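Local coordinates for protein malyl-CoA lyase/beta-methylmalyl-CoA lyase (Methylobacterium extorquens, PDB 5UGR) that belongs to the HpcH/HpaI aldolase/citrate lyase family of TIM-barrel proteins and holds a magnesium ion beyond the C-terminal ends of its barrel strands, at residues R12-E17 / L158-F163; K35-F40 / L263-F268; M74-G79 / E136-T141. All coordinates share one frame; numbering follows the deposited sequence. Where two conformers were deposited one is given.

Contact 1: R12-E17 / L158-F163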
ATOM      1  N   ARG A  12     -24.580  17.154  11.311  1.00 18.21           N
ATOM      2  CA  ARG A  12     -24.838  18.022  12.484  1.00 15.68           C
ATOM      3  C   ARG A  12     -24.446  19.437  12.177  1.00 16.16           C
ATOM      4  O   ARG A  12     -23.496  19.692  11.416  1.00 18.23           O
ATOM      5  CB  ARG A  12     -24.033  17.570  13.684  1.00 15.57           C
ATOM      6  CG  ARG A  12     -24.160  16.087  14.029  1.00 14.95           C
ATOM      7  CD  ARG A  12     -23.454  15.714  15.316  1.00 15.34           C
ATOM      8  NE  ARG A  12     -23.285  14.275  15.460  1.00 15.47           N
ATOM      9  CZ  ARG A  12     -23.883  13.498  16.359  1.00 15.78           C
ATOM     10  NH1 ARG A  12     -24.871  13.940  17.171  1.00 17.85           N
ATOM     11  NH2 ARG A  12     -23.523  12.251  16.412  1.00 16.38           N
ATOM     12  N   LEU A  13     -25.125  20.368  12.873  1.00 16.63           N
ATOM     13  CA  LEU A  13     -24.772  21.779  12.868  1.00 17.19           C
ATOM     14  C   LEU A  13     -23.577  21.971  13.794  1.00 17.11           C
ATOM     15  O   LEU A  13     -23.560  21.487  14.909  1.00 18.39           O
ATOM     16  CB  LEU A  13     -25.963  22.622  13.337  1.00 20.07           C
ATOM     17  CG  LEU A  13     -25.727  24.106  13.358  1.00 21.60           C
ATOM     18  CD1 LEU A  13     -25.591  24.691  11.982  1.00 21.90           C
ATOM     19  CD2 LEU A  13     -26.920  24.789  14.018  1.00 22.95           C
ATOM     20  N   HIS A  14     -22.524  22.584  13.285  1.00 16.02           N
ATOM     21  CA  HIS A  14     -21.230  22.607  13.953  1.00 15.33           C
ATOM     22  C   HIS A  14     -20.487  23.929  13.693  1.00 17.00           C
ATOM     23  O   HIS A  14     -19.315  23.948  13.316  1.00 20.87           O
ATOM     24  CB  HIS A  14     -20.450  21.397  13.436  1.00 15.59           C
ATOM     25  CG  HIS A  14     -19.281  21.009  14.248  1.00 14.63           C
ATOM     26  ND1 HIS A  14     -18.776  19.721  14.227  1.00 16.52           N
ATOM     27  CD2 HIS A  14     -18.505  21.703  15.100  1.00 16.38           C
ATOM     28  CE1 HIS A  14     -17.759  19.646  15.057  1.00 15.95           C
ATOM     29  NE2 HIS A  14     -17.563  20.839  15.575  1.00 15.26           N
ATOM     30  N   ARG A  15     -21.165  25.048  13.880  1.00 15.68           N
ATOM     31  CA  ARG A  15     -20.542  26.362  13.673  1.00 14.84           C
ATOM     32  C   ARG A  15     -19.538  26.753  14.761  1.00 14.68           C
ATOM     33  O   ARG A  15     -18.517  27.404  14.503  1.00 15.46           O
ATOM     34  CB  ARG A  15     -21.622  27.441  13.565  1.00 15.97           C
ATOM     35  CG  ARG A  15     -22.628  27.255  12.457  1.00 17.02           C
ATOM     36  CD  ARG A  15     -23.829  28.130  12.640  1.00 16.70           C
ATOM     37  NE  ARG A  15     -24.493  27.889  13.900  1.00 18.73           N
ATOM     38  CZ  ARG A  15     -25.379  28.713  14.454  1.00 19.61           C
ATOM     39  NH1 ARG A  15     -25.753  29.845  13.861  1.00 22.81           N
ATOM     40  NH2 ARG A  15     -25.920  28.405  15.608  1.00 20.93           N
ATOM     41  N   SER A  16     -19.898  26.409  15.993  1.00 15.74           N
ATOM     42  CA  SER A  16     -19.178  26.769  17.192  1.00 15.99           C
ATOM     43  C   SER A  16     -18.951  25.542  18.030  1.00 16.41           C
ATOM     44  O   SER A  16     -19.867  24.717  18.223  1.00 16.58           O
ATOM     45  CB  SER A  16     -19.965  27.830  17.987  1.00 18.60           C
ATOM     46  OG  SER A  16     -21.299  27.433  18.239  1.00 17.23           O
ATOM     47  N   GLU A  17     -17.705  25.405  18.513  1.00 14.93           N
ATOM     48  CA  GLU A  17     -17.326  24.240  19.342  1.00 14.78           C
ATOM     49  C   GLU A  17     -16.662  24.772  20.585  1.00 14.93           C
ATOM     50  O   GLU A  17     -15.514  25.258  20.536  1.00 15.28           O
ATOM     51  CB  GLU A  17     -16.413  23.332  18.526  1.00 14.16           C
ATOM     52  CG  GLU A  17     -15.852  22.136  19.274  1.00 14.84           C
ATOM     53  CD  GLU A  17     -15.134  21.119  18.381  1.00 15.17           C
ATOM     54  OE1 GLU A  17     -14.446  20.191  18.918  1.00 14.91           O
ATOM     55  OE2 GLU A  17     -15.278  21.239  17.133  1.00 14.17           O
ATOM     56  N   LEU A 158     -16.573   8.186  12.284  1.00 11.99           N
ATOM     57  CA  LEU A 158     -15.899   9.451  12.138  1.00 11.88           C
ATOM     58  C   LEU A 158     -16.771  10.451  11.396  1.00 12.41           C
ATOM     59  O   LEU A 158     -17.313  10.162  10.321  1.00 14.62           O
ATOM     60  CB  LEU A 158     -14.553   9.259  11.408  1.00 13.11           C
ATOM     61  CG  LEU A 158     -13.627  10.469  11.354  1.00 13.42           C
ATOM     62  CD1 LEU A 158     -13.300  10.973  12.743  1.00 14.38           C
ATOM     63  CD2 LEU A 158     -12.326  10.071  10.630  1.00 14.84           C
ATOM     64  N   GLU A 159     -16.913  11.626  11.997  1.00 11.68           N
ATOM     65  CA  GLU A 159     -17.720  12.720  11.483  1.00 12.68           C
ATOM     66  C   GLU A 159     -17.008  14.020  11.170  1.00 11.56           C
ATOM     67  O   GLU A 159     -17.527  14.804  10.357  1.00 13.82           O
ATOM     68  CB  GLU A 159     -18.851  13.100  12.455  1.00 13.61           C
ATOM     69  CG  GLU A 159     -19.744  11.957  12.861  1.00 13.77           C
ATOM     70  CD  GLU A 159     -20.887  12.406  13.786  1.00 14.30           C
ATOM     71  OE1 GLU A 159     -21.426  11.508  14.494  1.00 16.48           O
ATOM     72  OE2 GLU A 159     -21.206  13.629  13.790  1.00 15.30           O
ATOM     73  N   ALA A 160     -15.847  14.271  11.769  1.00 11.98           N
ATOM     74  CA  ALA A 160     -15.282  15.634  11.777  1.00 12.12           C
ATOM     75  C   ALA A 160     -13.817  15.566  12.167  1.00 13.41           C
ATOM     76  O   ALA A 160     -13.403  14.649  12.887  1.00 12.91           O
ATOM     77  CB  ALA A 160     -16.034  16.487  12.785  1.00 12.82           C
ATOM     78  N   MET A 161     -13.058  16.564  11.706  1.00 12.54           N
ATOM     79  CA  MET A 161     -11.668  16.749  12.129  0.50 12.22           C
ATOM     80  C   MET A 161     -11.509  18.201  12.561  1.00 13.07           C
ATOM     81  O   MET A 161     -12.001  19.107  11.858  1.00 13.52           O
ATOM     82  CB  MET A 161     -10.660  16.448  10.998  0.50 12.46           C
ATOM     83  CG  MET A 161     -10.934  15.212  10.165  0.50 15.10           C
ATOM     84  SD  MET A 161      -9.672  14.851   8.895  0.50 18.22           S
ATOM     85  CE  MET A 161      -9.208  13.301   9.617  0.50 14.71           C
ATOM     86  N   SER A 162     -10.816  18.387  13.704  1.00 12.23           N
ATOM     87  CA  SER A 162     -10.455  19.719  14.145  1.00 12.54           C
ATOM     88  C   SER A 162      -8.955  19.943  13.956  1.00 11.26           C
ATOM     89  O   SER A 162      -8.173  19.058  14.295  1.00 12.72           O
ATOM     90  CB  SER A 162     -10.772  19.931  15.621  1.00 13.44           C
ATOM     91  OG  SER A 162     -12.171  20.127  15.871  1.00 13.21           O
ATOM     92  N   PHE A 163      -8.598  21.150  13.445  1.00 12.46           N
ATOM     93  CA  PHE A 163      -7.209  21.568  13.310  1.00 12.77           C
ATOM     94  C   PHE A 163      -6.757  22.194  14.602  1.00 12.18           C
ATOM     95  O   PHE A 163      -7.102  23.336  14.917  1.00 13.18           O
ATOM     96  CB  PHE A 163      -7.051  22.473  12.128  1.00 13.66           C
ATOM     97  CG  PHE A 163      -5.699  23.063  12.007  1.00 11.88           C
ATOM     98  CD1 PHE A 163      -4.590  22.244  12.031  1.00 14.48           C
ATOM     99  CD2 PHE A 163      -5.522  24.461  11.975  1.00 12.94           C
ATOM    100  CE1 PHE A 163      -3.311  22.811  11.971  1.00 13.60           C
ATOM    101  CE2 PHE A 163      -4.243  25.012  11.881  1.00 14.95           C
ATOM    102  CZ  PHE A 163      -3.160  24.195  11.913  1.00 13.48           C
TER

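Contact 2: K35-F40 / L263-F268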
ATOM      1  N   LYS A  35     -24.922  29.386  23.825  1.00 21.29           N
ATOM      2  CA  LYS A  35     -25.327  29.297  22.430  1.00 20.33           C
ATOM      3  C   LYS A  35     -24.401  28.469  21.532  1.00 19.72           C
ATOM      4  O   LYS A  35     -24.559  28.454  20.307  1.00 19.95           O
ATOM      5  CB  LYS A  35     -25.538  30.691  21.863  1.00 21.46           C
ATOM      6  CG  LYS A  35     -26.702  31.453  22.520  1.00 25.81           C
ATOM      7  CD  LYS A  35     -26.803  32.835  21.938  1.00 32.09           C
ATOM      8  CE  LYS A  35     -27.859  33.622  22.718  1.00 38.94           C
ATOM      9  NZ  LYS A  35     -28.033  34.961  22.079  1.00 50.99           N
ATOM     10  N   ALA A  36     -23.497  27.721  22.122  1.00 17.65           N
ATOM     11  CA  ALA A  36     -22.603  26.853  21.326  1.00 17.15           C
ATOM     12  C   ALA A  36     -23.396  25.744  20.695  1.00 17.26           C
ATOM     13  O   ALA A  36     -24.309  25.179  21.305  1.00 20.73           O
ATOM     14  CB  ALA A  36     -21.556  26.250  22.217  1.00 16.97           C
ATOM     15  N   ASP A  37     -22.999  25.377  19.473  1.00 16.09           N
ATOM     16  CA  ASP A  37     -23.614  24.220  18.787  1.00 16.80           C
ATOM     17  C   ASP A  37     -23.133  22.906  19.356  1.00 16.02           C
ATOM     18  O   ASP A  37     -23.880  21.929  19.442  1.00 17.67           O
ATOM     19  CB  ASP A  37     -23.307  24.252  17.305  1.00 16.33           C
ATOM     20  CG  ASP A  37     -23.975  25.427  16.534  1.00 18.11           C
ATOM     21  OD1 ASP A  37     -25.010  25.953  17.011  1.00 18.51           O
ATOM     22  OD2 ASP A  37     -23.498  25.730  15.407  1.00 16.71           O
ATOM     23  N   VAL A  38     -21.830  22.859  19.613  1.00 16.43           N
ATOM     24  CA  VAL A  38     -21.143  21.651  20.058  1.00 15.45           C
ATOM     25  C   VAL A  38     -20.348  22.043  21.298  1.00 15.90           C
ATOM     26  O   VAL A  38     -19.739  23.104  21.318  1.00 16.52           O
ATOM     27  CB  VAL A  38     -20.131  21.165  18.957  1.00 16.57           C
ATOM     28  CG1 VAL A  38     -19.349  19.953  19.416  1.00 18.46           C
ATOM     29  CG2 VAL A  38     -20.842  20.849  17.640  1.00 16.84           C
ATOM     30  N   ILE A  39     -20.359  21.192  22.315  1.00 15.62           N
ATOM     31  CA  ILE A  39     -19.527  21.397  23.497  1.00 16.21           C
ATOM     32  C   ILE A  39     -18.698  20.159  23.728  1.00 15.62           C
ATOM     33  O   ILE A  39     -19.237  19.044  23.682  1.00 17.67           O
ATOM     34  CB  ILE A  39     -20.382  21.679  24.794  1.00 18.17           C
ATOM     35  CG1 ILE A  39     -21.080  23.033  24.630  1.00 19.31           C
ATOM     36  CG2 ILE A  39     -19.464  21.670  26.039  1.00 19.67           C
ATOM     37  CD1 ILE A  39     -21.991  23.411  25.798  1.00 22.14           C
ATOM     38  N   PHE A  40     -17.397  20.336  23.976  1.00 14.80           N
ATOM     39  CA  PHE A  40     -16.637  19.232  24.526  1.00 14.80           C
ATOM     40  C   PHE A  40     -16.214  19.511  25.936  1.00 15.21           C
ATOM     41  O   PHE A  40     -15.751  20.606  26.259  1.00 16.05           O
ATOM     42  CB  PHE A  40     -15.452  18.752  23.632  1.00 14.88           C
ATOM     43  CG  PHE A  40     -14.234  19.629  23.588  1.00 15.29           C
ATOM     44  CD1 PHE A  40     -13.269  19.590  24.573  1.00 15.71           C
ATOM     45  CD2 PHE A  40     -13.954  20.362  22.437  1.00 16.25           C
ATOM     46  CE1 PHE A  40     -12.102  20.325  24.448  1.00 16.96           C
ATOM     47  CE2 PHE A  40     -12.795  21.077  22.294  1.00 16.34           C
ATOM     48  CZ  PHE A  40     -11.842  21.043  23.326  1.00 15.96           C
ATOM     49  N   LEU A 263     -19.340  34.959  17.619  1.00 16.56           N
ATOM     50  CA  LEU A 263     -18.506  35.299  16.454  1.00 16.86           C
ATOM     51  C   LEU A 263     -18.472  34.104  15.480  1.00 18.72           C
ATOM     52  O   LEU A 263     -18.687  34.280  14.281  1.00 19.29           O
ATOM     53  CB  LEU A 263     -17.093  35.747  16.822  1.00 19.03           C
ATOM     54  CG  LEU A 263     -16.938  36.926  17.756  1.00 20.01           C
ATOM     55  CD1 LEU A 263     -15.498  37.146  18.098  1.00 21.73           C
ATOM     56  CD2 LEU A 263     -17.531  38.150  17.119  1.00 25.65           C
ATOM     57  N   ALA A 264     -18.280  32.889  16.015  1.00 16.54           N
ATOM     58  CA  ALA A 264     -18.269  31.665  15.184  1.00 16.79           C
ATOM     59  C   ALA A 264     -19.641  31.413  14.615  1.00 15.08           C
ATOM     60  O   ALA A 264     -19.783  31.096  13.406  1.00 17.01           O
ATOM     61  CB  ALA A 264     -17.785  30.465  15.976  1.00 16.81           C
ATOM     62  N   ASN A 265     -20.677  31.545  15.460  1.00 15.14           N
ATOM     63  CA  ASN A 265     -22.001  31.315  14.918  1.00 16.36           C
ATOM     64  C   ASN A 265     -22.347  32.206  13.755  1.00 17.15           C
ATOM     65  O   ASN A 265     -23.006  31.768  12.784  1.00 19.57           O
ATOM     66  CB  ASN A 265     -23.044  31.420  16.005  1.00 17.74           C
ATOM     67  CG  ASN A 265     -23.054  30.182  16.941  1.00 18.30           C
ATOM     68  OD1 ASN A 265     -22.513  29.130  16.630  1.00 18.38           O
ATOM     69  ND2 ASN A 265     -23.666  30.330  18.105  1.00 17.72           N
ATOM     70  N   GLU A 266     -21.954  33.473  13.845  1.00 17.02           N
ATOM     71  CA  GLU A 266     -22.286  34.410  12.766  1.00 18.32           C
ATOM     72  C   GLU A 266     -21.514  34.068  11.478  1.00 17.12           C
ATOM     73  O   GLU A 266     -22.084  34.050  10.390  1.00 20.58           O
ATOM     74  CB  GLU A 266     -21.933  35.845  13.179  1.00 21.84           C
ATOM     75  CG  GLU A 266     -22.198  36.855  12.051  1.00 37.62           C
ATOM     76  CD  GLU A 266     -22.467  38.283  12.554  1.00 57.57           C
ATOM     77  OE1 GLU A 266     -21.621  38.828  13.309  1.00 75.86           O
ATOM     78  OE2 GLU A 266     -23.532  38.858  12.180  1.00 79.71           O
ATOM     79  N   VAL A 267     -20.201  33.793  11.606  1.00 16.13           N
ATOM     80  CA  VAL A 267     -19.384  33.593  10.418  1.00 16.40           C
ATOM     81  C   VAL A 267     -19.797  32.326   9.673  1.00 16.04           C
ATOM     82  O   VAL A 267     -19.878  32.357   8.430  1.00 17.84           O
ATOM     83  CB  VAL A 267     -17.896  33.511  10.803  1.00 16.13           C
ATOM     84  CG1 VAL A 267     -17.057  32.944   9.670  1.00 17.19           C
ATOM     85  CG2 VAL A 267     -17.400  34.886  11.191  1.00 19.17           C
ATOM     86  N   PHE A 268     -20.083  31.232  10.406  1.00 15.82           N
ATOM     87  CA  PHE A 268     -20.293  29.933   9.787  1.00 14.50           C
ATOM     88  C   PHE A 268     -21.765  29.596   9.495  1.00 17.78           C
ATOM     89  O   PHE A 268     -22.076  28.482   9.054  1.00 20.06           O
ATOM     90  CB  PHE A 268     -19.634  28.826  10.625  1.00 13.98           C
ATOM     91  CG  PHE A 268     -18.131  28.933  10.680  1.00 15.28           C
ATOM     92  CD1 PHE A 268     -17.362  28.490   9.621  1.00 13.43           C
ATOM     93  CD2 PHE A 268     -17.499  29.523  11.731  1.00 14.90           C
ATOM     94  CE1 PHE A 268     -15.984  28.595   9.665  1.00 15.52           C
ATOM     95  CE2 PHE A 268     -16.127  29.631  11.781  1.00 14.87           C
ATOM     96  CZ  PHE A 268     -15.355  29.202  10.726  1.00 15.68           C
TER

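Contact 3: M74-G79 / E136-T141. With MG (magnesium ion), chain B.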
ATOM      1  N   MET A  74     -19.885  16.274  23.705  1.00 14.98           N
ATOM      2  CA  MET A  74     -18.674  15.511  23.441  0.50 14.87           C
ATOM      3  C   MET A  74     -17.766  15.507  24.670  1.00 15.14           C
ATOM      4  O   MET A  74     -17.865  16.394  25.509  1.00 15.84           O
ATOM      5  CB  MET A  74     -17.975  16.165  22.223  0.50 13.44           C
ATOM      6  CG  MET A  74     -16.790  15.419  21.600  0.50 11.95           C
ATOM      7  SD  MET A  74     -16.551  15.894  19.862  0.50 12.60           S
ATOM      8  CE  MET A  74     -16.134  17.634  20.041  0.50 12.57           C
ATOM      9  N   ILE A  75     -16.859  14.538  24.732  1.00 14.24           N
ATOM     10  CA  ILE A  75     -15.738  14.608  25.663  1.00 13.13           C
ATOM     11  C   ILE A  75     -14.434  14.539  24.866  1.00 13.42           C
ATOM     12  O   ILE A  75     -14.356  13.810  23.856  1.00 14.03           O
ATOM     13  CB  ILE A  75     -15.749  13.474  26.690  1.00 13.75           C
ATOM     14  CG1 ILE A  75     -15.846  12.053  26.044  1.00 14.45           C
ATOM     15  CG2 ILE A  75     -16.861  13.677  27.705  1.00 16.34           C
ATOM     16  CD1 ILE A  75     -15.816  10.844  26.946  1.00 15.40           C
ATOM     17  N   ARG A  76     -13.444  15.319  25.320  1.00 13.38           N
ATOM     18  CA  ARG A  76     -12.077  15.177  24.799  1.00 13.24           C
ATOM     19  C   ARG A  76     -11.352  14.259  25.796  1.00 13.32           C
ATOM     20  O   ARG A  76     -11.079  14.627  26.943  1.00 14.49           O
ATOM     21  CB  ARG A  76     -11.334  16.448  24.579  1.00 13.30           C
ATOM     22  CG  ARG A  76      -9.913  16.172  24.031  1.00 14.33           C
ATOM     23  CD  ARG A  76      -9.180  17.388  23.521  1.00 14.58           C
ATOM     24  NE  ARG A  76      -8.951  18.430  24.540  1.00 13.42           N
ATOM     25  CZ  ARG A  76      -8.375  19.603  24.290  1.00 12.93           C
ATOM     26  NH1 ARG A  76      -7.933  19.866  23.059  1.00 14.88           N
ATOM     27  NH2 ARG A  76      -8.307  20.580  25.202  1.00 16.82           N
ATOM     28  N   ILE A  77     -11.183  13.000  25.368  1.00 13.68           N
ATOM     29  CA  ILE A  77     -10.470  12.010  26.148  1.00 13.32           C
ATOM     30  C   ILE A  77      -8.985  12.269  26.190  1.00 14.29           C
ATOM     31  O   ILE A  77      -8.464  13.043  25.411  1.00 13.90           O
ATOM     32  CB  ILE A  77     -10.759  10.560  25.698  1.00 13.62           C
ATOM     33  CG1 ILE A  77     -10.306  10.325  24.234  1.00 13.17           C
ATOM     34  CG2 ILE A  77     -12.245  10.276  25.804  1.00 14.12           C
ATOM     35  CD1 ILE A  77     -10.494   8.915  23.774  1.00 13.86           C
ATOM     36  N   ASN A  78      -8.321  11.620  27.148  1.00 13.64           N
ATOM     37  CA  ASN A  78      -6.875  11.710  27.215  1.00 14.08           C
ATOM     38  C   ASN A  78      -6.204  11.010  26.034  1.00 13.07           C
ATOM     39  O   ASN A  78      -6.826  10.192  25.310  1.00 13.85           O
ATOM     40  CB  ASN A  78      -6.390  11.209  28.577  1.00 13.62           C
ATOM     41  CG  ASN A  78      -6.513  12.293  29.614  1.00 15.45           C
ATOM     42  OD1 ASN A  78      -5.680  13.241  29.666  1.00 15.93           O
ATOM     43  ND2 ASN A  78      -7.596  12.238  30.397  1.00 16.24           N
ATOM     44  N   GLY A  79      -4.934  11.311  25.866  1.00 13.16           N
ATOM     45  CA  GLY A  79      -4.167  10.738  24.749  1.00 13.52           C
ATOM     46  C   GLY A  79      -3.979   9.228  24.860  1.00 13.50           C
ATOM     47  O   GLY A  79      -3.964   8.643  25.952  1.00 14.25           O
ATOM     48  N   GLU A 136     -14.955  12.678  16.582  1.00 12.62           N
ATOM     49  CA  GLU A 136     -14.221  13.795  15.992  1.00 12.22           C
ATOM     50  C   GLU A 136     -12.746  13.494  16.312  1.00 11.43           C
ATOM     51  O   GLU A 136     -12.414  12.998  17.379  1.00 12.26           O
ATOM     52  CB  GLU A 136     -14.620  15.135  16.620  1.00 13.72           C
ATOM     53  CG  GLU A 136     -13.884  16.358  16.089  1.00 13.08           C
ATOM     54  CD  GLU A 136     -14.428  17.654  16.771  1.00 14.39           C
ATOM     55  OE1 GLU A 136     -15.686  17.828  16.745  1.00 15.22           O
ATOM     56  OE2 GLU A 136     -13.580  18.424  17.340  1.00 14.39           O
ATOM     57  N   VAL A 137     -11.857  13.791  15.360  1.00 11.42           N
ATOM     58  CA  VAL A 137     -10.421  13.650  15.580  1.00 12.86           C
ATOM     59  C   VAL A 137      -9.742  14.982  15.549  1.00 12.89           C
ATOM     60  O   VAL A 137     -10.052  15.838  14.735  1.00 14.21           O
ATOM     61  CB  VAL A 137      -9.787  12.673  14.587  1.00 16.70           C
ATOM     62  CG1 VAL A 137     -10.281  11.259  14.779  1.00 16.33           C
ATOM     63  CG2 VAL A 137      -9.883  13.148  13.234  1.00 21.60           C
ATOM     64  N   LEU A 138      -8.792  15.149  16.442  1.00 12.30           N
ATOM     65  CA  LEU A 138      -7.897  16.298  16.425  1.00 12.29           C
ATOM     66  C   LEU A 138      -6.653  15.984  15.612  1.00 12.21           C
ATOM     67  O   LEU A 138      -5.940  14.981  15.902  1.00 12.83           O
ATOM     68  CB  LEU A 138      -7.504  16.674  17.852  1.00 13.91           C
ATOM     69  CG  LEU A 138      -8.184  17.903  18.409  1.00 13.14           C
ATOM     70  CD1 LEU A 138      -8.266  17.868  19.918  1.00 14.80           C
ATOM     71  CD2 LEU A 138      -7.524  19.159  17.913  1.00 14.00           C
ATOM     72  N   ILE A 139      -6.421  16.805  14.583  1.00 11.65           N
ATOM     73  CA  ILE A 139      -5.174  16.788  13.803  1.00 12.87           C
ATOM     74  C   ILE A 139      -4.374  17.951  14.378  1.00 11.59           C
ATOM     75  O   ILE A 139      -4.653  19.147  14.101  1.00 13.19           O
ATOM     76  CB  ILE A 139      -5.468  16.911  12.305  1.00 12.86           C
ATOM     77  CG1 ILE A 139      -6.414  15.818  11.823  1.00 12.74           C
ATOM     78  CG2 ILE A 139      -4.147  16.910  11.526  1.00 14.87           C
ATOM     79  CD1 ILE A 139      -5.913  14.432  11.939  1.00 14.62           C
ATOM     80  N   GLU A 140      -3.428  17.601  15.252  1.00 12.19           N
ATOM     81  CA  GLU A 140      -2.739  18.595  16.097  1.00 12.13           C
ATOM     82  C   GLU A 140      -1.265  18.235  16.252  1.00 14.82           C
ATOM     83  O   GLU A 140      -0.611  18.732  17.158  1.00 13.95           O
ATOM     84  CB  GLU A 140      -3.416  18.738  17.454  1.00 12.47           C
ATOM     85  CG  GLU A 140      -3.415  17.475  18.313  1.00 13.76           C
ATOM     86  CD  GLU A 140      -4.020  17.664  19.699  1.00 14.46           C
ATOM     87  OE1 GLU A 140      -3.569  18.629  20.354  1.00 18.63           O
ATOM     88  OE2 GLU A 140      -4.876  16.853  20.083  1.00 14.04           O
ATOM     89  N   THR A 141      -0.775  17.374  15.346  1.00 11.88           N
ATOM     90  CA  THR A 141       0.622  16.995  15.351  1.00 12.07           C
ATOM     91  C   THR A 141       1.054  16.853  13.896  1.00 10.85           C
ATOM     92  O   THR A 141       0.204  16.650  12.983  1.00 13.05           O
ATOM     93  CB  THR A 141       0.867  15.630  16.047  1.00 12.65           C
ATOM     94  OG1 THR A 141       0.180  14.591  15.328  1.00 13.08           O
ATOM     95  CG2 THR A 141       0.443  15.638  17.498  1.00 13.81           C
TER
HETATM   96 MG    MG B 401      -3.881  19.317  22.219  1.00 16.70          MG
HETATM   97  O   HOH W   1      -5.574  18.158  22.371  1.00 14.09           O
HETATM   98  O   HOH W   2      -5.026  20.874  21.473  1.00 20.40           O
HETATM   99  O   HOH W   3      -2.797  17.752  23.160  1.00 18.01           O

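Contact 1: R12-E17 / L158-F163
Arg12 grips Glu159 side-on with two nitrogens, one to each carboxylate oxygen. The Arg12 chain is extended from CG to NE (chi2 -174°), which brings NE up to the carboxylate. Arg12 NE gives its hydrogen to Glu159 OE2 at 2.7 Å. Arg12 NH2 reaches Glu159 OE1 at 2.9 Å in a nearly straight bond (171°). Both oxygens use their syn lone pairs. The guanidinium and carboxylate planes are only 5° apart, so the salt bridge is nearly flat. Glu159 OE2 has a second cationic partner in Arg223.

His14 NE2 donates to Glu17 OE2 at 2.8 Å. The oxygen lies in the ring plane of His14, but the nitrogen stands above the carboxylate plane of Glu17. His14 ND1 is bonded to Arg223, so both ring nitrogens have partners. His14 CE1 touches Ala160 CB obliquely at 4.3 Å. Ser162 OG comes within 3.5 Å of Glu17 OE2, but its hydrogen bonds go to Glu136 and Trp254.

The contact is buried near the centre of the chain. The segment 12-17 leads into strand 16-21. It faces strand 158-163 across the barrel interior, with strands 223-226 and 252-255 between them in the sheet. Helix 207-220 packs on the outward-facing Met161.

Contact 2: K35-F40 / L263-F268
The amide of Asn265 meets the loop before strand 38-42, and the two ends of that amide do different work. Asn265 ND2 donates to the backbone oxygen Lys35 O at 3.0 Å. The acceptor lies close to the amide plane of Asn265. Seen from the other partner, ND2 sits 47° out of the Lys35 carbonyl plane, so the bond does not follow a lone pair. CG of Asn265 is opposite the carbonyl carbon about the first torsion (chi1 -75°), which places the amide beside the loop.

The other end of the amide faces Asp37. Asn265 OD1 and Asp37 OD2 are 3.7 Å apart. The side chains run antiparallel alongside one another, with amide and carboxylate tilted 26°. Two oxygens would not attract one another, but each has a partner of its own. Asn265 OD1 is hydrogen-bonded to Ser16 OG. Asp37 OD2 pairs with Arg15 and Asp37 OD1 with Lys324, so both carboxylate oxygens are engaged by cations.

This is the base of a TIM barrel, at the N-terminal ends of its strands. Helix 259-268 follows the last barrel strand, 252-255, and here it meets the loop that enters the second strand. Strand 16-21 closes the ring between those two strands.

Lys35 starts toward the helix, with its CB at 4.2 Å from Asn265 ND2, but the rest of the chain turns from the helix into solvent. Its backbone oxygen, rather than its amine, is what the helix holds. On the helix, Val267 O is hydrogen-bonded to Arg175 of the second subunit.

Contact 3: M74-G79 / E136-T141
Met74 sets its terminal methyl against a buried carboxylate, with no hydrogen bond between the two segments. Met74 CE lies 3.3 Å from Glu136 OE1, and Met74 SD is 3.8 Å from Glu136 CB. The two side chains cross at about a right angle. Met74 bends at its last torsion (chi3 64°), which swings the methyl across toward Glu136, while Glu136 comes in extended. Met74 was modelled in two conformers, so the details hold for one of them. The other oxygen of the carboxylate, OE2, has Ser162 OG of strand 158-163 as a partner.

One layer nearer the metal, Arg76 meets Leu138. Leu138 CD1 sits at the edge of the guanidinium, near its plane, 3.7 Å from Arg76 NH1. The same methyl also touches Arg76 CD. A bend at chi3 (61°) turns the guanidinium out of the line of its chain. Arg76 NE forms a salt bridge with Asp42. Arg76 NH1 is 4.2 Å from the magnesium ion and 3.0 Å from water 1. Any repulsion between the two cations is probably tempered by the metal-binding carboxylates.

Glu140 binds the magnesium ion through OE1 at 2.0 Å. Its other oxygen, OE2, accepts a hydrogen bond of 2.7 Å from water 1, itself a ligand of the metal, and another from Lys106 N. These bonds fix the rotation of the carboxylate.

Three waters, Asp45 and Asp167 complete the six-coordinate metal site. Strands 72-76 and 134-139 are next-but-one in the barrel, separated by strand 101-104, and their side chains meet in its interior. The metal site lies just past the C-terminal ends of the strands, where TIM barrels carry their active sites.

How the contacts relate
All three contacts reach the same closed barrel sheet. Contacts 1 and 2 have centres about 10 Å apart and meet through Arg15 and Ser16 at the base of the barrel; Arg15 NE is 2.8 Å from Asp37 OD2. Contacts 1 and 3, with centres about 12 Å apart, share the interior. There Glu17 OE1 and Glu136 OE2 come within 2.5 Å, close enough that the two probably share a proton. Contacts 2 and 3 have centres about 18 Å apart, yet Ile39 O and Met74 N are 2.8 Å apart where their strands adjoin. Contact 3 holds the magnesium ion. The side chain of Ser162 in contact 1 is about 10 Å from it, while contact 2 lies at the opposite end of the barrel.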